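Local coordinates for protein BIFUNCTIONAL PROTEIN Proline utilization A (PutA) (Corynebacterium freiburgense, PDB 5UX5) that probably oxidises proline to glutamate in two steps, pairing an FAD-dependent proline dehydrogenase with an NAD-dependent aldehyde dehydrogenase in one chain, at residues 515-518 against 519-523; 528-531 against 532-535. One frame throughout, in Å; residues are numbered along the deposited sequence.

Interaction 1 of 2, residues 515-518 against 519-523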
ATOM      1  N   LEU A 515      13.588   3.623  34.207  1.00 45.29           N
ATOM      2  CA  LEU A 515      13.670   4.980  33.684  1.00 40.57           C
ATOM      3  C   LEU A 515      12.299   5.643  33.739  1.00 42.17           C
ATOM      4  O   LEU A 515      11.263   4.980  33.602  1.00 49.31           O
ATOM      5  CB  LEU A 515      14.153   4.948  32.231  1.00 48.28           C
ATOM      6  CG  LEU A 515      15.499   4.298  31.903  1.00 45.96           C
ATOM      7  CD1 LEU A 515      15.520   3.925  30.458  1.00 46.59           C
ATOM      8  CD2 LEU A 515      16.621   5.280  32.173  1.00 39.18           C
ATOM      9  N   ASP A 516      12.287   6.969  33.898  1.00 42.40           N
ATOM     10  CA  ASP A 516      10.989   7.632  33.912  1.00 45.69           C
ATOM     11  C   ASP A 516      10.505   7.902  32.479  1.00 49.94           C
ATOM     12  O   ASP A 516      11.209   7.644  31.492  1.00 57.00           O
ATOM     13  CB  ASP A 516      11.018   8.903  34.781  1.00 50.31           C
ATOM     14  CG  ASP A 516      11.882  10.017  34.222  1.00 64.79           C
ATOM     15  OD1 ASP A 516      12.108  10.084  32.998  1.00 71.38           O
ATOM     16  OD2 ASP A 516      12.320  10.868  35.033  1.00 70.14           O
ATOM     17  N   ILE A 517       9.266   8.399  32.370  1.00 43.89           N
ATOM     18  CA  ILE A 517       8.609   8.462  31.068  1.00 40.27           C
ATOM     19  C   ILE A 517       9.340   9.415  30.129  1.00 43.22           C
ATOM     20  O   ILE A 517       9.450   9.147  28.927  1.00 33.94           O
ATOM     21  CB  ILE A 517       7.128   8.840  31.214  1.00 34.52           C
ATOM     22  CG1 ILE A 517       6.445   7.831  32.148  1.00 50.52           C
ATOM     23  CG2 ILE A 517       6.468   8.877  29.842  1.00 28.80           C
ATOM     24  CD1 ILE A 517       5.188   7.132  31.597  1.00 46.75           C
ATOM     25  N   ALA A 518       9.857  10.532  30.653  1.00 44.65           N
ATOM     26  CA  ALA A 518      10.614  11.447  29.805  1.00 40.85           C
ATOM     27  C   ALA A 518      11.839  10.768  29.203  1.00 44.65           C
ATOM     28  O   ALA A 518      12.131  10.951  28.019  1.00 48.74           O
ATOM     29  CB  ALA A 518      11.026  12.688  30.589  1.00 28.63           C
ATOM     30  N   GLU A 519      12.584  10.006  30.012  1.00 43.43           N
ATOM     31  CA  GLU A 519      13.781   9.327  29.524  1.00 47.05           C
ATOM     32  C   GLU A 519      13.444   8.263  28.480  1.00 46.05           C
ATOM     33  O   GLU A 519      14.079   8.192  27.421  1.00 47.82           O
ATOM     34  CB  GLU A 519      14.550   8.713  30.693  1.00 58.55           C
ATOM     35  CG  GLU A 519      15.487   9.692  31.408  1.00 72.21           C
ATOM     36  CD  GLU A 519      15.876   9.235  32.815  1.00 79.27           C
ATOM     37  OE1 GLU A 519      15.232   8.305  33.355  1.00 81.94           O
ATOM     38  OE2 GLU A 519      16.842   9.796  33.376  1.00 78.37           O
ATOM     39  N   ARG A 520      12.444   7.427  28.759  1.00 35.01           N
ATOM     40  CA  ARG A 520      12.023   6.437  27.778  1.00 29.50           C
ATOM     41  C   ARG A 520      11.602   7.107  26.483  1.00 35.39           C
ATOM     42  O   ARG A 520      11.928   6.632  25.385  1.00 45.72           O
ATOM     43  CB  ARG A 520      10.860   5.610  28.331  1.00 35.23           C
ATOM     44  CG  ARG A 520      11.131   4.853  29.606  1.00 39.81           C
ATOM     45  CD  ARG A 520       9.847   4.175  29.958  1.00 44.62           C
ATOM     46  NE  ARG A 520       9.437   4.432  31.331  1.00 49.61           N
ATOM     47  CZ  ARG A 520       8.170   4.406  31.711  1.00 50.96           C
ATOM     48  NH1 ARG A 520       7.839   4.640  32.970  1.00 66.37           N
ATOM     49  NH2 ARG A 520       7.230   4.162  30.814  1.00 38.01           N
ATOM     50  N   THR A 521      10.819   8.179  26.595  1.00 36.41           N
ATOM     51  CA  THR A 521      10.308   8.866  25.419  1.00 36.13           C
ATOM     52  C   THR A 521      11.450   9.400  24.570  1.00 37.64           C
ATOM     53  O   THR A 521      11.445   9.255  23.346  1.00 37.64           O
ATOM     54  CB  THR A 521       9.373   9.989  25.873  1.00 36.65           C
ATOM     55  OG1 THR A 521       8.114   9.424  26.261  1.00 29.97           O
ATOM     56  CG2 THR A 521       9.135  11.003  24.775  1.00 47.19           C
ATOM     57  N   ALA A 522      12.470   9.960  25.218  1.00 30.18           N
ATOM     58  CA  ALA A 522      13.611  10.505  24.499  1.00 28.61           C
ATOM     59  C   ALA A 522      14.424   9.407  23.835  1.00 33.23           C
ATOM     60  O   ALA A 522      14.939   9.591  22.724  1.00 38.21           O
ATOM     61  CB  ALA A 522      14.472  11.328  25.453  1.00 28.46           C
ATOM     62  N   LEU A 523      14.589   8.275  24.517  1.00 27.10           N
ATOM     63  CA  LEU A 523      15.305   7.163  23.915  1.00 27.15           C
ATOM     64  C   LEU A 523      14.543   6.617  22.717  1.00 33.26           C
ATOM     65  O   LEU A 523      15.143   6.344  21.671  1.00 34.07           O
ATOM     66  CB  LEU A 523      15.544   6.060  24.940  1.00 29.06           C
ATOM     67  CG  LEU A 523      16.605   6.329  26.003  1.00 28.52           C
ATOM     68  CD1 LEU A 523      16.716   5.157  26.905  1.00 28.59           C
ATOM     69  CD2 LEU A 523      17.919   6.632  25.390  1.00 29.57           C
TER
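D516 and E519 exchange side-chain-to-backbone hydrogen bonds at the start of helix 517-533, while R520, one residue further on, folds back over the same turn. D516 OD1 accepts from E519 N at 3.0 Å, the N-H arriving nearly along the carboxylate C-O axis. With CG lodged between its own N and carbonyl carbon (chi1 67°), D516 can hold its carboxylate over the first turn. The return bond is longer: D516 N reaches E519 OE1 at 3.3 Å, on the anti side of that carboxylate. D516 OD1 and E519 OE1 lie 3.6 Å apart, a like-charge approach that these N-H groups and the helix dipole probably ease.

The tight part lies around buried R520. Its chain bends at chi3 (-129°), bringing R520 NE to within 3.0 Å of L515 O in a nearly straight bond (169°); the oxygen lies in the guanidinium plane, although NE stands well above the carbonyl plane. I517 lies over one face of the R520 guanidinium, its CG1 3.6 Å from R520 NH1, and R520 NH2 makes a weak hydrogen bond to A610 O. Backbone N of R520 also donates to D516 O, so the residue is held through both main chain and side chain. T521 N donates to I517 O, and T521 OG1 hydrogen-bonds N572 OD1.

D516, A518 and E519, by contrast, are exposed and form the solvent side, where the contact rests mainly on the capping bonds. L515 points toward the helix and sets its CD1 3.9 Å from L523 CD1; both leucines also touch L643. The reciprocal D516-E519 pair, with D516 as N-cap, is a classic capping box opening helix 517-533 at the surface of the aldehyde dehydrogenase family region.

Interaction 2 of 2, residues 528-531 against 532-535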
ATOM      1  N   ALA A 528      14.116   5.998  16.836  1.00 32.04           N
ATOM      2  CA  ALA A 528      13.496   6.132  15.529  1.00 31.12           C
ATOM      3  C   ALA A 528      14.382   6.952  14.583  1.00 38.33           C
ATOM      4  O   ALA A 528      14.513   6.615  13.401  1.00 44.19           O
ATOM      5  CB  ALA A 528      12.098   6.730  15.684  1.00 23.90           C
ATOM      6  N   ASP A 529      15.030   8.005  15.087  1.00 35.41           N
ATOM      7  CA  ASP A 529      15.960   8.760  14.250  1.00 30.77           C
ATOM      8  C   ASP A 529      17.097   7.877  13.756  1.00 43.54           C
ATOM      9  O   ASP A 529      17.466   7.935  12.574  1.00 40.28           O
ATOM     10  CB  ASP A 529      16.534   9.956  15.017  1.00 27.19           C
ATOM     11  CG  ASP A 529      15.524  11.077  15.227  1.00 43.75           C
ATOM     12  OD1 ASP A 529      14.401  10.998  14.678  1.00 49.09           O
ATOM     13  OD2 ASP A 529      15.862  12.045  15.945  1.00 44.48           O
ATOM     14  N   GLU A 530      17.660   7.043  14.652  1.00 47.73           N
ATOM     15  CA  GLU A 530      18.799   6.194  14.296  1.00 43.33           C
ATOM     16  C   GLU A 530      18.395   5.045  13.385  1.00 42.86           C
ATOM     17  O   GLU A 530      19.178   4.635  12.520  1.00 51.39           O
ATOM     18  CB  GLU A 530      19.469   5.627  15.545  1.00 42.17           C
ATOM     19  CG  GLU A 530      20.188   6.638  16.414  1.00 39.05           C
ATOM     20  CD  GLU A 530      21.385   7.228  15.723  1.00 51.56           C
ATOM     21  OE1 GLU A 530      21.770   6.729  14.639  1.00 52.64           O
ATOM     22  OE2 GLU A 530      21.943   8.207  16.265  1.00 59.69           O
ATOM     23  N   LEU A 531      17.191   4.512  13.546  1.00 40.10           N
ATOM     24  CA  LEU A 531      16.744   3.505  12.594  1.00 42.83           C
ATOM     25  C   LEU A 531      16.722   4.082  11.191  1.00 39.30           C
ATOM     26  O   LEU A 531      17.187   3.438  10.246  1.00 44.25           O
ATOM     27  CB  LEU A 531      15.366   2.962  12.983  1.00 36.78           C
ATOM     28  CG  LEU A 531      15.371   1.974  14.136  1.00 31.92           C
ATOM     29  CD1 LEU A 531      13.956   1.662  14.537  1.00 38.76           C
ATOM     30  CD2 LEU A 531      16.065   0.726  13.688  1.00 27.72           C
ATOM     31  N   GLU A 532      16.228   5.319  11.049  1.00 36.03           N
ATOM     32  CA  GLU A 532      16.168   5.968   9.738  1.00 35.81           C
ATOM     33  C   GLU A 532      17.556   6.095   9.104  1.00 30.88           C
ATOM     34  O   GLU A 532      17.713   5.850   7.907  1.00 35.56           O
ATOM     35  CB  GLU A 532      15.496   7.339   9.875  1.00 32.61           C
ATOM     36  CG  GLU A 532      15.166   8.003   8.562  1.00 30.42           C
ATOM     37  CD  GLU A 532      14.242   7.157   7.682  1.00 40.57           C
ATOM     38  OE1 GLU A 532      14.774   6.489   6.753  1.00 43.32           O
ATOM     39  OE2 GLU A 532      12.999   7.151   7.931  1.00 33.95           O
ATOM     40  N   ASN A 533      18.582   6.416   9.913  1.00 27.71           N
ATOM     41  CA  ASN A 533      19.950   6.582   9.423  1.00 35.43           C
ATOM     42  C   ASN A 533      20.529   5.289   8.857  1.00 40.21           C
ATOM     43  O   ASN A 533      21.410   5.334   7.992  1.00 57.79           O
ATOM     44  CB  ASN A 533      20.856   7.093  10.543  1.00 39.70           C
ATOM     45  CG  ASN A 533      20.444   8.446  11.052  1.00 48.70           C
ATOM     46  OD1 ASN A 533      19.803   9.222  10.346  1.00 55.73           O
ATOM     47  ND2 ASN A 533      20.764   8.721  12.308  1.00 53.72           N
ATOM     48  N   ILE A 534      20.119   4.140   9.374  1.00 30.34           N
ATOM     49  CA  ILE A 534      20.582   2.863   8.859  1.00 34.20           C
ATOM     50  C   ILE A 534      19.509   2.165   8.014  1.00 39.96           C
ATOM     51  O   ILE A 534      19.571   0.947   7.825  1.00 35.45           O
ATOM     52  CB  ILE A 534      21.103   1.948   9.977  1.00 31.47           C
ATOM     53  CG1 ILE A 534      20.033   1.719  11.038  1.00 35.04           C
ATOM     54  CG2 ILE A 534      22.364   2.474  10.580  1.00 31.25           C
ATOM     55  CD1 ILE A 534      20.451   0.693  12.031  1.00 35.99           C
ATOM     56  N   ARG A 535      18.545   2.924   7.465  1.00 37.05           N
ATOM     57  CA  ARG A 535      17.546   2.303   6.599  1.00 31.99           C
ATOM     58  C   ARG A 535      18.214   1.486   5.505  1.00 36.04           C
ATOM     59  O   ARG A 535      17.765   0.382   5.180  1.00 37.24           O
ATOM     60  CB  ARG A 535      16.618   3.354   5.965  1.00 26.02           C
ATOM     61  CG  ARG A 535      15.674   2.710   4.946  1.00 25.41           C
ATOM     62  CD  ARG A 535      14.682   3.658   4.283  1.00 27.64           C
ATOM     63  NE  ARG A 535      13.827   4.353   5.242  1.00 29.32           N
ATOM     64  CZ  ARG A 535      12.577   4.003   5.525  1.00 36.93           C
ATOM     65  NH1 ARG A 535      12.030   2.949   4.934  1.00 35.78           N
ATOM     66  NH2 ARG A 535      11.879   4.706   6.411  1.00 38.17           N
TER
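The last turns of helix 517-533 keep the i to i+4 backbone pattern, E532 N to A528 O (3.2 Å) and N533 N to D529 O (3.3 Å), before it ends at I534, the first residue to leave helical phi/psi, whose N makes weak bonds to E530 O and L531 O. On this turn, exposed N533 donates from its ND2 to E530 OE1 at 3.2 Å. The amide and carboxylate planes stand almost perpendicular (84°); the oxygen lies near the amide plane, whereas ND2 comes down on OE1 from above the carboxylate. A bend at chi2 (-66°) curls the E530 chain round to meet it.

Beyond the helix end, R535 grips E532 side-on. R535 NE meets E532 OE1 at 2.8 Å and R535 NH2 meets E532 OE2 at 3.1 Å, both nearly straight, in the guanidinium plane and on the syn lone pairs. This bidentate salt bridge spans the break at I534, and the second partners of R535, D554 and S558, carry it to helix 550-574. I534 lays CG1 3.4 Å from both E530 O and L531 O. The L531 side chain packs against L602 and F606 of helix 599-611 and A633 of helix 624-636. The arrangement is a helix C-terminal end passing directly into helix 535-544, with I534 as its N-cap: a helix-helix junction packed among helices of the aldehyde dehydrogenase family region.

Followed from the N terminus, the two contacts come in series on helix 517-533: interaction 1 closes its first turns and interaction 2 its last, so they neither nest nor cross. Each is local, and neither closes a long loop. Their centres lie 18 Å apart and their nearest atoms about 5 Å, without touching. The early end sits at the surface, reaching N575, A610 and the 639-643 loop; the late end goes deeper, against helices 599-611 and 624-636. Helix 550-574 is met along its length: T521 reaches N572 near its C-terminal end, D529 meets R565 further in, and R535 meets D554 and S558 near its N-terminal end.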